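Local coordinates for mersacidin decarboxylase (Bacillus sp., PDB 1P3Y), which catalyses the FAD-dependent oxidative decarboxylation of the C-terminal cysteine of mersacidin to an aminoenethiol during lantibiotic biosynthesis, at residues A52-V55 with S56-D60; H66-G70 with K71-H75; V40-T43 with K44-D48. One frame throughout, in Å; residues are numbered along the deposited sequence.

Contact 1. Residues A52-V55 with S56-D60; sequences AHTV and SYFCD. With FAD (flavin-adenine dinucleotide), chain B.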
loop_
_atom_site.group_PDB
_atom_site.type_symbol
_atom_site.label_atom_id
_atom_site.label_comp_id
_atom_site.label_asym_id
_atom_site.label_seq_id
_atom_site.Cartn_x
_atom_site.Cartn_y
_atom_site.Cartn_z
ATOM N N ALA A 52 14.373 14.206 -9.885
ATOM C CA ALA A 52 15.684 13.776 -10.334
ATOM C C ALA A 52 15.634 13.373 -11.822
ATOM O O ALA A 52 16.584 13.638 -12.560
ATOM C CB ALA A 52 16.173 12.602 -9.487
ATOM N N HIS A 53 14.547 12.730 -12.265
ATOM C CA HIS A 53 14.448 12.327 -13.670
ATOM C C HIS A 53 14.432 13.553 -14.583
ATOM O O HIS A 53 14.902 13.498 -15.720
ATOM C CB HIS A 53 13.189 11.483 -13.949
ATOM C CG HIS A 53 13.234 10.113 -13.347
ATOM N ND1 HIS A 53 14.327 9.279 -13.476
ATOM C CD2 HIS A 53 12.327 9.436 -12.596
ATOM C CE1 HIS A 53 14.093 8.149 -12.829
ATOM N NE2 HIS A 53 12.888 8.219 -12.287
ATOM N N THR A 54 13.892 14.659 -14.095
ATOM C CA THR A 54 13.872 15.835 -14.926
ATOM C C THR A 54 15.301 16.303 -15.041
ATOM O O THR A 54 15.819 16.471 -16.132
ATOM C CB THR A 54 13.018 16.964 -14.319
ATOM O OG1 THR A 54 11.685 16.488 -14.079
ATOM C CG2 THR A 54 12.959 18.154 -15.282
ATOM N N VAL A 55 15.958 16.489 -13.909
ATOM C CA VAL A 55 17.334 16.959 -13.922
ATOM C C VAL A 55 18.261 16.025 -14.741
ATOM O O VAL A 55 19.328 16.437 -15.200
ATOM C CB VAL A 55 17.856 17.122 -12.445
ATOM C CG1 VAL A 55 19.321 17.629 -12.418
ATOM C CG2 VAL A 55 16.941 18.078 -11.675
ATOM N N SER A 56 17.860 14.776 -14.947
ATOM C CA SER A 56 18.727 13.867 -15.687
ATOM C C SER A 56 18.754 14.170 -17.182
ATOM O O SER A 56 19.595 13.650 -17.919
ATOM C CB SER A 56 18.304 12.414 -15.466
ATOM O OG SER A 56 17.130 12.116 -16.193
ATOM N N TYR A 57 17.821 14.987 -17.647
ATOM C CA TYR A 57 17.820 15.346 -19.059
ATOM C C TYR A 57 18.877 16.429 -19.342
ATOM O O TYR A 57 19.138 16.762 -20.498
ATOM C CB TYR A 57 16.452 15.887 -19.476
ATOM C CG TYR A 57 15.345 14.873 -19.409
ATOM C CD1 TYR A 57 14.280 15.032 -18.527
ATOM C CD2 TYR A 57 15.371 13.733 -20.204
ATOM C CE1 TYR A 57 13.272 14.079 -18.431
ATOM C CE2 TYR A 57 14.362 12.778 -20.117
ATOM C CZ TYR A 57 13.316 12.957 -19.225
ATOM O OH TYR A 57 12.307 12.021 -19.132
ATOM N N PHE A 58 19.482 16.977 -18.287
ATOM C CA PHE A 58 20.458 18.053 -18.441
ATOM C C PHE A 58 21.840 17.737 -17.912
ATOM O O PHE A 58 22.645 18.653 -17.710
ATOM C CB PHE A 58 19.947 19.323 -17.746
ATOM C CG PHE A 58 18.527 19.671 -18.085
ATOM C CD1 PHE A 58 17.527 19.583 -17.121
ATOM C CD2 PHE A 58 18.187 20.097 -19.366
ATOM C CE1 PHE A 58 16.204 19.920 -17.424
ATOM C CE2 PHE A 58 16.862 20.441 -19.690
ATOM C CZ PHE A 58 15.866 20.353 -18.714
ATOM N N CYS A 59 22.123 16.460 -17.677
ATOM C CA CYS A 59 23.426 16.078 -17.165
ATOM C C CYS A 59 23.622 14.598 -17.381
ATOM O O CYS A 59 22.724 13.928 -17.874
ATOM C CB CYS A 59 23.542 16.422 -15.682
ATOM S SG CYS A 59 22.485 15.437 -14.628
ATOM N N ASP A 60 24.782 14.080 -16.990
ATOM C CA ASP A 60 25.092 12.671 -17.208
ATOM C C ASP A 60 24.508 11.669 -16.225
ATOM O O ASP A 60 24.262 10.512 -16.582
ATOM C CB ASP A 60 26.610 12.492 -17.281
ATOM C CG ASP A 60 27.238 13.365 -18.356
ATOM O OD1 ASP A 60 28.167 14.143 -18.035
ATOM O OD2 ASP A 60 26.790 13.285 -19.523
HETATM P PA FAD B . -0.873 13.308 -21.434
HETATM O O1A FAD B . 0.196 13.673 -20.411
HETATM O O2A FAD B . -2.327 13.410 -21.015
HETATM O O5B FAD B . -0.659 11.783 -22.000
HETATM C C5B FAD B . 0.582 11.028 -21.865
HETATM C C4B FAD B . 0.546 10.075 -20.677
HETATM O O4B FAD B . -0.455 10.491 -19.753
HETATM C C3B FAD B . 0.186 8.621 -21.026
HETATM O O3B FAD B . 1.329 7.856 -20.657
HETATM C C2B FAD B . -1.055 8.362 -20.236
HETATM O O2B FAD B . -1.338 7.074 -19.769
HETATM C C1B FAD B . -0.968 9.367 -19.090
HETATM N N9A FAD B . -2.222 9.837 -18.415
HETATM C C8A FAD B . -3.304 10.703 -18.880
HETATM N N7A FAD B . -4.262 10.898 -18.001
HETATM C C5A FAD B . -3.853 10.145 -16.853
HETATM C C6A FAD B . -4.431 9.905 -15.545
HETATM N N6A FAD B . -5.592 10.457 -15.156
HETATM N N1A FAD B . -3.730 9.049 -14.641
HETATM C C2A FAD B . -2.545 8.459 -14.986
HETATM N N3A FAD B . -1.894 8.646 -16.241
HETATM C C4A FAD B . -2.689 9.529 -17.105
HETATM N N1 FAD B . 5.572 15.554 -27.254
HETATM C C2 FAD B . 5.447 16.710 -28.015
HETATM O O2 FAD B . 4.569 16.788 -28.916
HETATM N N3 FAD B . 6.310 17.789 -27.767
HETATM C C4 FAD B . 7.352 17.814 -26.764
HETATM O O4 FAD B . 8.098 18.859 -26.627
HETATM C C4X FAD B . 7.441 16.648 -26.007
HETATM N N5 FAD B . 8.445 16.634 -24.977
HETATM C C5X FAD B . 8.539 15.461 -24.163
HETATM C C6 FAD B . 9.516 15.392 -23.123
HETATM C C7 FAD B . 9.673 14.238 -22.249
HETATM C C7M FAD B . 10.764 14.282 -21.141
HETATM C C8 FAD B . 8.772 13.084 -22.460
HETATM C C8M FAD B . 8.812 11.821 -21.624
HETATM C C9 FAD B . 7.795 13.102 -23.469
HETATM C C9A FAD B . 7.640 14.254 -24.345
HETATM N N10 FAD B . 6.643 14.394 -25.463
HETATM C C10 FAD B . 6.547 15.545 -26.260
HETATM C "C1'" FAD B . 5.765 13.284 -25.687
HETATM C "C2'" FAD B . 4.382 13.385 -25.155
HETATM O "O2'" FAD B . 4.478 13.539 -23.667
HETATM C "C3'" FAD B . 3.604 12.155 -25.439
HETATM O "O3'" FAD B . 3.133 12.110 -26.802
HETATM C "C4'" FAD B . 2.359 11.958 -24.527
HETATM O "O4'" FAD B . 1.745 10.674 -24.887
HETATM C "C5'" FAD B . 1.297 13.023 -24.651
HETATM O "O5'" FAD B . 1.573 14.122 -23.770
HETATM P P FAD B . 0.456 15.149 -23.338
HETATM O O1P FAD B . 1.116 16.112 -22.448
HETATM O O2P FAD B . -0.188 15.708 -24.581
HETATM O O3P FAD B . -0.708 14.234 -22.689
#
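Ser56 and Tyr57 turn back on the carbonyl end of helix 52-55, and the hydroxyl of Ser56 bonds to it. With chi1 at 75°, OG sits between the residue's own backbone N and carbonyl carbon, facing the preceding turn, and donates to His53 O over 2.7 Å. Ser56 N is less well placed, making weak bonds to Ala52 O (2.9 Å) and to His53 O (3.3 Å). The next two amides pair more cleanly, each with the carbonyl three residues back: Tyr57 N reaches Thr54 O at 2.9 Å with a nearly straight 165° at the hydrogen, and Phe58 N reaches Val55 O at 3.1 Å. The tight part of the contact is therefore a compact backbone turn, from which the side chains of Thr54 and Val55 point away into buried surroundings; Phe58 lays CD1 beside Thr54 O, 3.7 Å away.

The other side is looser and largely belongs to other subunits. The Tyr57 ring approaches the carbonyls of His53 and Thr54 obliquely, while its OH lies 3.4 Å from the C7M methyl of an FAD held mainly by another subunit. Lys71 of a neighbouring subunit bonds to Ser56 OG and makes a cation-pi contact with Tyr57, and His53 NE2 bonds to Asn69 O of that same subunit.

Inside the Rossmann-like fold, Val55 packs on Leu28 of helix 25-31 and Met42 of strand 37-42. Phe58 also leans on helix 25-31, Cys59 meets Val40 of strand 37-42, and Asp60 OD1 takes a hydrogen bond from Ile38 N of that strand. Ala52 and Ser56 cover Val62 of strand 61-63, outermost in this chain's sheet.

Contact 2. Residues H66-G70 with K71-H75; sequences HGENG and KRHSH. With FAD (flavin-adenine dinucleotide), chain C.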
loop_
_atom_site.group_PDB
_atom_site.type_symbol
_atom_site.label_atom_id
_atom_site.label_comp_id
_atom_site.label_asym_id
_atom_site.label_seq_id
_atom_site.Cartn_x
_atom_site.Cartn_y
_atom_site.Cartn_z
ATOM N N HIS A 66 17.548 9.060 -2.068
ATOM C CA HIS A 66 16.799 7.811 -1.980
ATOM C C HIS A 66 17.553 6.629 -2.592
ATOM O O HIS A 66 17.037 5.504 -2.625
ATOM C CB HIS A 66 15.457 7.972 -2.695
ATOM C CG HIS A 66 14.735 9.233 -2.343
ATOM N ND1 HIS A 66 14.521 9.632 -1.040
ATOM C CD2 HIS A 66 14.189 10.194 -3.124
ATOM C CE1 HIS A 66 13.878 10.786 -1.035
ATOM N NE2 HIS A 66 13.665 11.149 -2.287
ATOM N N GLY A 67 18.768 6.883 -3.075
ATOM C CA GLY A 67 19.555 5.830 -3.688
ATOM C C GLY A 67 19.040 5.503 -5.080
ATOM O O GLY A 67 18.397 6.336 -5.722
ATOM N N GLU A 68 19.319 4.290 -5.547
ATOM C CA GLU A 68 18.872 3.862 -6.869
ATOM C C GLU A 68 17.749 2.829 -6.756
ATOM O O GLU A 68 16.574 3.154 -6.962
ATOM C CB GLU A 68 20.048 3.285 -7.663
ATOM C CG GLU A 68 19.710 2.916 -9.097
ATOM C CD GLU A 68 20.941 2.545 -9.905
ATOM O OE1 GLU A 68 21.750 3.454 -10.223
ATOM O OE2 GLU A 68 21.102 1.343 -10.213
ATOM N N ASN A 69 18.104 1.587 -6.437
ATOM C CA ASN A 69 17.097 0.535 -6.294
ATOM C C ASN A 69 17.005 0.195 -4.826
ATOM O O ASN A 69 16.929 -0.975 -4.449
ATOM C CB ASN A 69 17.481 -0.717 -7.096
ATOM C CG ASN A 69 17.389 -0.498 -8.598
ATOM O OD1 ASN A 69 16.334 -0.123 -9.120
ATOM N ND2 ASN A 69 18.497 -0.731 -9.301
ATOM N N GLY A 70 17.019 1.236 -4.002
ATOM C CA GLY A 70 16.954 1.047 -2.568
ATOM C C GLY A 70 18.341 1.033 -1.949
ATOM O O GLY A 70 18.488 0.889 -0.734
ATOM N N LYS A 71 19.371 1.168 -2.776
ATOM C CA LYS A 71 20.724 1.176 -2.250
ATOM C C LYS A 71 21.227 2.603 -2.273
ATOM O O LYS A 71 21.227 3.247 -3.327
ATOM C CB LYS A 71 21.651 0.283 -3.087
ATOM C CG LYS A 71 23.067 0.115 -2.512
ATOM C CD LYS A 71 23.877 -0.801 -3.404
ATOM C CE LYS A 71 25.366 -0.722 -3.131
ATOM N NZ LYS A 71 26.157 -1.599 -4.065
ATOM N N ARG A 72 21.637 3.099 -1.104
ATOM C CA ARG A 72 22.163 4.455 -0.995
ATOM C C ARG A 72 23.422 4.588 -1.841
ATOM O O ARG A 72 24.287 3.697 -1.839
ATOM C CB ARG A 72 22.503 4.802 0.461
ATOM C CG ARG A 72 21.318 4.809 1.426
ATOM C CD ARG A 72 20.149 5.663 0.926
ATOM N NE ARG A 72 19.193 4.869 0.150
ATOM C CZ ARG A 72 18.327 4.001 0.676
ATOM N NH1 ARG A 72 18.280 3.805 1.990
ATOM N NH2 ARG A 72 17.506 3.320 -0.118
ATOM N N HIS A 73 23.515 5.694 -2.577
ATOM C CA HIS A 73 24.683 5.949 -3.404
ATOM C C HIS A 73 25.903 6.169 -2.496
ATOM O O HIS A 73 25.743 6.541 -1.325
ATOM C CB HIS A 73 24.414 7.153 -4.294
ATOM C CG HIS A 73 23.598 6.822 -5.508
ATOM N ND1 HIS A 73 22.358 7.373 -5.749
ATOM C CD2 HIS A 73 23.868 6.024 -6.572
ATOM C CE1 HIS A 73 21.900 6.935 -6.911
ATOM N NE2 HIS A 73 22.799 6.117 -7.432
ATOM N N SER A 74 27.111 5.909 -3.004
ATOM C CA SER A 74 28.315 6.081 -2.179
ATOM C C SER A 74 28.905 7.491 -2.211
ATOM O O SER A 74 29.232 8.027 -3.280
ATOM C CB SER A 74 29.399 5.073 -2.578
ATOM O OG SER A 74 30.500 5.127 -1.676
ATOM N N HIS A 75 29.037 8.080 -1.023
ATOM C CA HIS A 75 29.595 9.425 -0.863
ATOM C C HIS A 75 31.093 9.417 -1.190
ATOM O O HIS A 75 31.614 10.364 -1.781
ATOM C CB HIS A 75 29.373 9.923 0.572
ATOM C CG HIS A 75 29.923 9.003 1.618
ATOM N ND1 HIS A 75 30.762 9.434 2.623
ATOM C CD2 HIS A 75 29.789 7.666 1.790
ATOM C CE1 HIS A 75 31.125 8.401 3.365
ATOM N NE2 HIS A 75 30.550 7.316 2.880
HETATM P PA FAD C . 21.528 8.508 10.072
HETATM O O1A FAD C . 21.483 7.058 9.605
HETATM O O2A FAD C . 20.556 8.941 11.153
HETATM O O5B FAD C . 21.318 9.544 8.817
HETATM C C5B FAD C . 21.470 9.171 7.415
HETATM C C4B FAD C . 20.132 8.851 6.760
HETATM O O4B FAD C . 19.165 8.541 7.758
HETATM C C3B FAD C . 19.515 10.008 5.954
HETATM O O3B FAD C . 19.444 9.531 4.614
HETATM C C2B FAD C . 18.206 10.252 6.629
HETATM O O2B FAD C . 17.112 10.726 5.896
HETATM C C1B FAD C . 17.894 8.920 7.305
HETATM N N9A FAD C . 17.009 8.887 8.515
HETATM C C8A FAD C . 17.229 9.347 9.886
HETATM N N7A FAD C . 16.211 9.155 10.694
HETATM C C5A FAD C . 15.216 8.527 9.876
HETATM C C6A FAD C . 13.865 8.057 10.111
HETATM N N6A FAD C . 13.274 8.131 11.315
HETATM N N1A FAD C . 13.143 7.494 9.014
HETATM C C2A FAD C . 13.696 7.397 7.766
HETATM N N3A FAD C . 15.020 7.818 7.443
HETATM C C4A FAD C . 15.679 8.391 8.625
HETATM N N1 FAD C . 30.009 7.959 7.203
HETATM C C2 FAD C . 31.053 7.970 8.120
HETATM O O2 FAD C . 31.313 9.014 8.776
HETATM N N3 FAD C . 31.811 6.804 8.307
HETATM C C4 FAD C . 31.606 5.551 7.612
HETATM O O4 FAD C . 32.372 4.541 7.854
HETATM C C4X FAD C . 30.543 5.568 6.713
HETATM N N5 FAD C . 30.280 4.337 6.017
HETATM C C5X FAD C . 29.173 4.315 5.110
HETATM C C6 FAD C . 28.864 3.119 4.393
HETATM C C7 FAD C . 27.754 3.012 3.456
HETATM C C7M FAD C . 27.505 1.652 2.742
HETATM C C8 FAD C . 26.913 4.211 3.242
HETATM C C8M FAD C . 25.722 4.248 2.307
HETATM C C9 FAD C . 27.177 5.411 3.922
HETATM C C9A FAD C . 28.288 5.518 4.856
HETATM N N10 FAD C . 28.678 6.744 5.638
HETATM C C10 FAD C . 29.761 6.765 6.531
HETATM C "C1'" FAD C . 27.879 7.916 5.440
HETATM C "C2'" FAD C . 26.859 8.234 6.472
HETATM O "O2'" FAD C . 25.897 7.087 6.527
HETATM C "C3'" FAD C . 26.096 9.456 6.117
HETATM O "O3'" FAD C . 26.837 10.662 6.401
HETATM C "C4'" FAD C . 24.726 9.589 6.841
HETATM O "O4'" FAD C . 24.074 10.802 6.334
HETATM C "C5'" FAD C . 24.802 9.706 8.344
HETATM O "O5'" FAD C . 24.821 8.406 8.955
HETATM P P FAD C . 24.447 8.189 10.472
HETATM O O1P FAD C . 24.583 6.749 10.719
HETATM O O2P FAD C . 25.301 9.104 11.312
HETATM O O3P FAD C . 22.965 8.819 10.619
#
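Glu68 N donates to Lys71 O (3.1 Å, 151° at the hydrogen), closing a small backbone loop in which Gly67 and Gly70 both take positive phi angles. The loop belongs to the connection from strand 61-63 to helix 75-81 in the Rossmann-like fold, and it lies at the surface. The same Lys71 carbonyl receives a CH...O contact from Gly67 CA.

Arg72 starts with its CB heading away from 66-70, but the chain bends at chi2 and chi3 (92°) and brings the guanidinium back beside the carbonyls of His66 and Gly70. NH2 makes a weak bond to His66 O at 3.4 Å and also comes close to Gly70 O, at an angle too poor for a hydrogen bond, while Gly67 CA sits in plane at the guanidinium edge. NH1 has a weak, long ion pair with Asp48 of a neighbouring subunit.

His73 covers another part of the loop. Its CE1 is 3.7 Å from Gly67 C, and its NE2 is 4.0 Å from Glu68 CB. The two side chains cross at about a right angle, the carboxylate plane turned 73° from the ring. Tyr63 meets the His73 ring in a T-shaped stack, and ND1 bonds weakly to Ser64 O, which would favour this turn of the ring. The extended Lys71 chain leads away from the loop into a subunit interface.

Further along, Ser74 is the N-cap of helix 75-81, its OG weakly bonded to Glu77 N. The active-site residue His75 follows, packed on Leu106 and Thr109 and beside an FAD held mainly by a neighbouring subunit. FAD C1' lies 3.7 Å above one face of the His75 ring, offset toward the rim, and His75 NE2 is 3.4 Å from flavin N10.

Contact 3. Residues V40-T43 with K44-D48; sequences VVMT and KTAED. With FAD (flavin-adenine dinucleotide), chain D.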
loop_
_atom_site.group_PDB
_atom_site.type_symbol
_atom_site.label_atom_id
_atom_site.label_comp_id
_atom_site.label_asym_id
_atom_site.label_seq_id
_atom_site.Cartn_x
_atom_site.Cartn_y
_atom_site.Cartn_z
ATOM N N VAL A 40 25.063 15.056 -11.035
ATOM C CA VAL A 40 24.384 15.774 -9.978
ATOM C C VAL A 40 24.042 14.880 -8.784
ATOM O O VAL A 40 23.826 13.680 -8.928
ATOM C CB VAL A 40 23.094 16.402 -10.534
ATOM C CG1 VAL A 40 22.220 16.946 -9.410
ATOM C CG2 VAL A 40 23.460 17.500 -11.517
ATOM N N VAL A 41 24.026 15.490 -7.603
ATOM C CA VAL A 41 23.638 14.834 -6.362
ATOM C C VAL A 41 22.632 15.840 -5.746
ATOM O O VAL A 41 22.927 17.039 -5.606
ATOM C CB VAL A 41 24.868 14.584 -5.418
ATOM C CG1 VAL A 41 25.562 15.919 -5.052
ATOM C CG2 VAL A 41 24.411 13.835 -4.151
ATOM N N MET A 42 21.439 15.362 -5.399
ATOM C CA MET A 42 20.383 16.230 -4.855
ATOM C C MET A 42 19.947 15.920 -3.427
ATOM O O MET A 42 20.167 14.834 -2.914
ATOM C CB MET A 42 19.138 16.136 -5.747
ATOM C CG MET A 42 19.419 16.137 -7.267
ATOM S SD MET A 42 17.890 16.104 -8.286
ATOM C CE MET A 42 16.999 17.600 -7.675
ATOM N N THR A 43 19.322 16.894 -2.783
ATOM C CA THR A 43 18.775 16.697 -1.448
ATOM C C THR A 43 17.284 16.423 -1.710
ATOM O O THR A 43 16.742 16.730 -2.794
ATOM C CB THR A 43 18.849 17.977 -0.559
ATOM O OG1 THR A 43 18.033 19.013 -1.131
ATOM C CG2 THR A 43 20.258 18.483 -0.438
ATOM N N LYS A 44 16.626 15.872 -0.702
ATOM C CA LYS A 44 15.211 15.542 -0.750
ATOM C C LYS A 44 14.332 16.742 -1.156
ATOM O O LYS A 44 13.451 16.619 -2.017
ATOM C CB LYS A 44 14.796 14.991 0.632
ATOM C CG LYS A 44 13.389 14.410 0.718
ATOM C CD LYS A 44 12.330 15.473 1.038
ATOM C CE LYS A 44 10.941 14.844 1.269
ATOM N NZ LYS A 44 10.507 13.992 0.097
ATOM N N THR A 45 14.556 17.897 -0.534
ATOM C CA THR A 45 13.759 19.081 -0.861
ATOM C C THR A 45 13.931 19.498 -2.313
ATOM O O THR A 45 12.958 19.874 -2.982
ATOM C CB THR A 45 14.127 20.251 0.029
ATOM O OG1 THR A 45 14.116 19.810 1.385
ATOM C CG2 THR A 45 13.119 21.393 -0.140
ATOM N N ALA A 46 15.169 19.430 -2.805
ATOM C CA ALA A 46 15.433 19.761 -4.202
ATOM C C ALA A 46 14.606 18.833 -5.125
ATOM O O ALA A 46 13.979 19.310 -6.091
ATOM C CB ALA A 46 16.916 19.625 -4.501
ATOM N N GLU A 47 14.584 17.525 -4.823
ATOM C CA GLU A 47 13.817 16.584 -5.644
ATOM C C GLU A 47 12.325 16.843 -5.634
ATOM O O GLU A 47 11.665 16.605 -6.652
ATOM C CB GLU A 47 14.041 15.147 -5.217
ATOM C CG GLU A 47 15.180 14.482 -5.900
ATOM C CD GLU A 47 15.260 13.004 -5.557
ATOM O OE1 GLU A 47 14.483 12.201 -6.135
ATOM O OE2 GLU A 47 16.097 12.658 -4.694
ATOM N N ASP A 48 11.785 17.301 -4.502
ATOM C CA ASP A 48 10.349 17.587 -4.434
ATOM C C ASP A 48 10.011 18.765 -5.336
ATOM O O ASP A 48 8.886 18.870 -5.851
ATOM C CB ASP A 48 9.885 17.930 -3.006
ATOM C CG ASP A 48 9.959 16.750 -2.060
ATOM O OD1 ASP A 48 9.892 15.601 -2.551
ATOM O OD2 ASP A 48 10.069 16.972 -0.824
HETATM P PA FAD D . 17.002 18.413 3.031
HETATM O O1A FAD D . 16.134 18.443 1.778
HETATM O O2A FAD D . 17.895 17.207 3.253
HETATM O O5B FAD D . 16.094 18.574 4.388
HETATM C C5B FAD D . 14.724 19.076 4.401
HETATM C C4B FAD D . 13.702 17.946 4.420
HETATM O O4B FAD D . 14.302 16.742 3.954
HETATM C C3B FAD D . 13.147 17.602 5.814
HETATM O O3B FAD D . 11.751 17.868 5.734
HETATM C C2B FAD D . 13.529 16.170 6.003
HETATM O O2B FAD D . 12.726 15.323 6.775
HETATM C C1B FAD D . 13.687 15.647 4.578
HETATM N N9A FAD D . 14.584 14.475 4.310
HETATM C C8A FAD D . 16.040 14.344 4.349
HETATM N N7A FAD D . 16.486 13.143 4.053
HETATM C C5A FAD D . 15.305 12.378 3.786
HETATM C C6A FAD D . 15.059 10.997 3.419
HETATM N N6A FAD D . 16.052 10.113 3.222
HETATM N N1A FAD D . 13.705 10.569 3.260
HETATM C C2A FAD D . 12.656 11.426 3.450
HETATM N N3A FAD D . 12.799 12.801 3.798
HETATM C C4A FAD D . 14.219 13.147 3.949
HETATM N N1 FAD D . 16.231 27.325 2.377
HETATM C C2 FAD D . 17.333 28.092 2.023
HETATM O O2 FAD D . 18.310 28.207 2.811
HETATM N N3 FAD D . 17.347 28.736 0.775
HETATM C C4 FAD D . 16.287 28.677 -0.209
HETATM O O4 FAD D . 16.399 29.319 -1.324
HETATM C C4X FAD D . 15.204 27.888 0.169
HETATM N N5 FAD D . 14.136 27.775 -0.787
HETATM C C5X FAD D . 13.023 26.945 -0.439
HETATM C C6 FAD D . 11.934 26.794 -1.351
HETATM C C7 FAD D . 10.769 25.965 -1.075
HETATM C C7M FAD D . 9.650 25.866 -2.151
HETATM C C8 FAD D . 10.720 25.251 0.220
HETATM C C8M FAD D . 9.579 24.348 0.641
HETATM C C9 FAD D . 11.765 25.367 1.151
HETATM C C9A FAD D . 12.928 26.198 0.877
HETATM N N10 FAD D . 14.105 26.411 1.790
HETATM C C10 FAD D . 15.198 27.222 1.448
HETATM C "C1'" FAD D . 14.073 25.732 3.051
HETATM C "C2'" FAD D . 14.876 24.489 3.182
HETATM O "O2'" FAD D . 14.358 23.507 2.175
HETATM C "C3'" FAD D . 14.722 23.887 4.529
HETATM O "O3'" FAD D . 15.517 24.568 5.523
HETATM C "C4'" FAD D . 15.101 22.380 4.605
HETATM O "O4'" FAD D . 14.830 21.925 5.974
HETATM C "C5'" FAD D . 16.543 22.064 4.296
HETATM O "O5'" FAD D . 16.732 21.878 2.884
HETATM P P FAD D . 17.982 21.113 2.301
HETATM O O1P FAD D . 17.820 21.130 0.842
HETATM O O2P FAD D . 19.233 21.748 2.851
HETATM O O3P FAD D . 17.945 19.666 3.022
#
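Thr43 follows the end of strand 37-42 and caps helix 44-49, and the hydrogen bonds of this contact meet on it. Thr43 O accepts from Glu47 N at 3.1 Å, the donor lying nearly along the C=O axis, as in the first turn of a helix. As N-cap, Thr43 OG1 takes a weak bond from Ala46 N (3.3 Å); its chi1 of 64° swings the hydroxyl over the helix start.

That hydroxyl also serves the cofactor, donating to FAD O1P at 2.9 Å. The other phosphate is held by Thr45 N, 2.9 Å from FAD O1A; Thr45 OG1 approaches the same oxygen very closely, its exact distance doubtful.

The salt bridge lies within the helix. Lys44 bends at chi2 and chi4, so that NZ meets both carboxylate oxygens of Asp48, 3.1 Å from OD2. Lys44 CG lies 3.5 Å from FAD N3A, against the adenine.

Apolar packing fills the inner side: Met42 CE lies 3.8 Å from Ala46 CB, and Met42 SD touches Glu47 CG at 4.0 Å, with the two side chains crossing obliquely.

A strand turns here at 99° into a helix whose N-terminus is directed at a diphosphate, where the helix dipole would favour the negative charge: a recurring phosphate-binding device in Rossmann-like folds, here after the second strand.

Contact 3 touches both of the others: its centre is about 12 Å from that of contact 1 and about 13 Å from that of contact 2, while the centres of contacts 1 and 2 are about 17 Å apart and the two do not touch. Met42 SD packs 3.8 Å from Ala52 CA; Glu47 OE2, hydrogen-bonded to Ser64 OG, packs 3.5 Å from His66 CD2. Three different FADs are involved: contact 3 grips the diphosphate of its own subunit's cofactor, contact 1 brushes a flavin methyl, and contact 2 delivers the catalytic His75 to the flavin of a neighbouring subunit, while its His66 side chain borders a second FAD, about 4 Å away. The active site is thus shared between subunits.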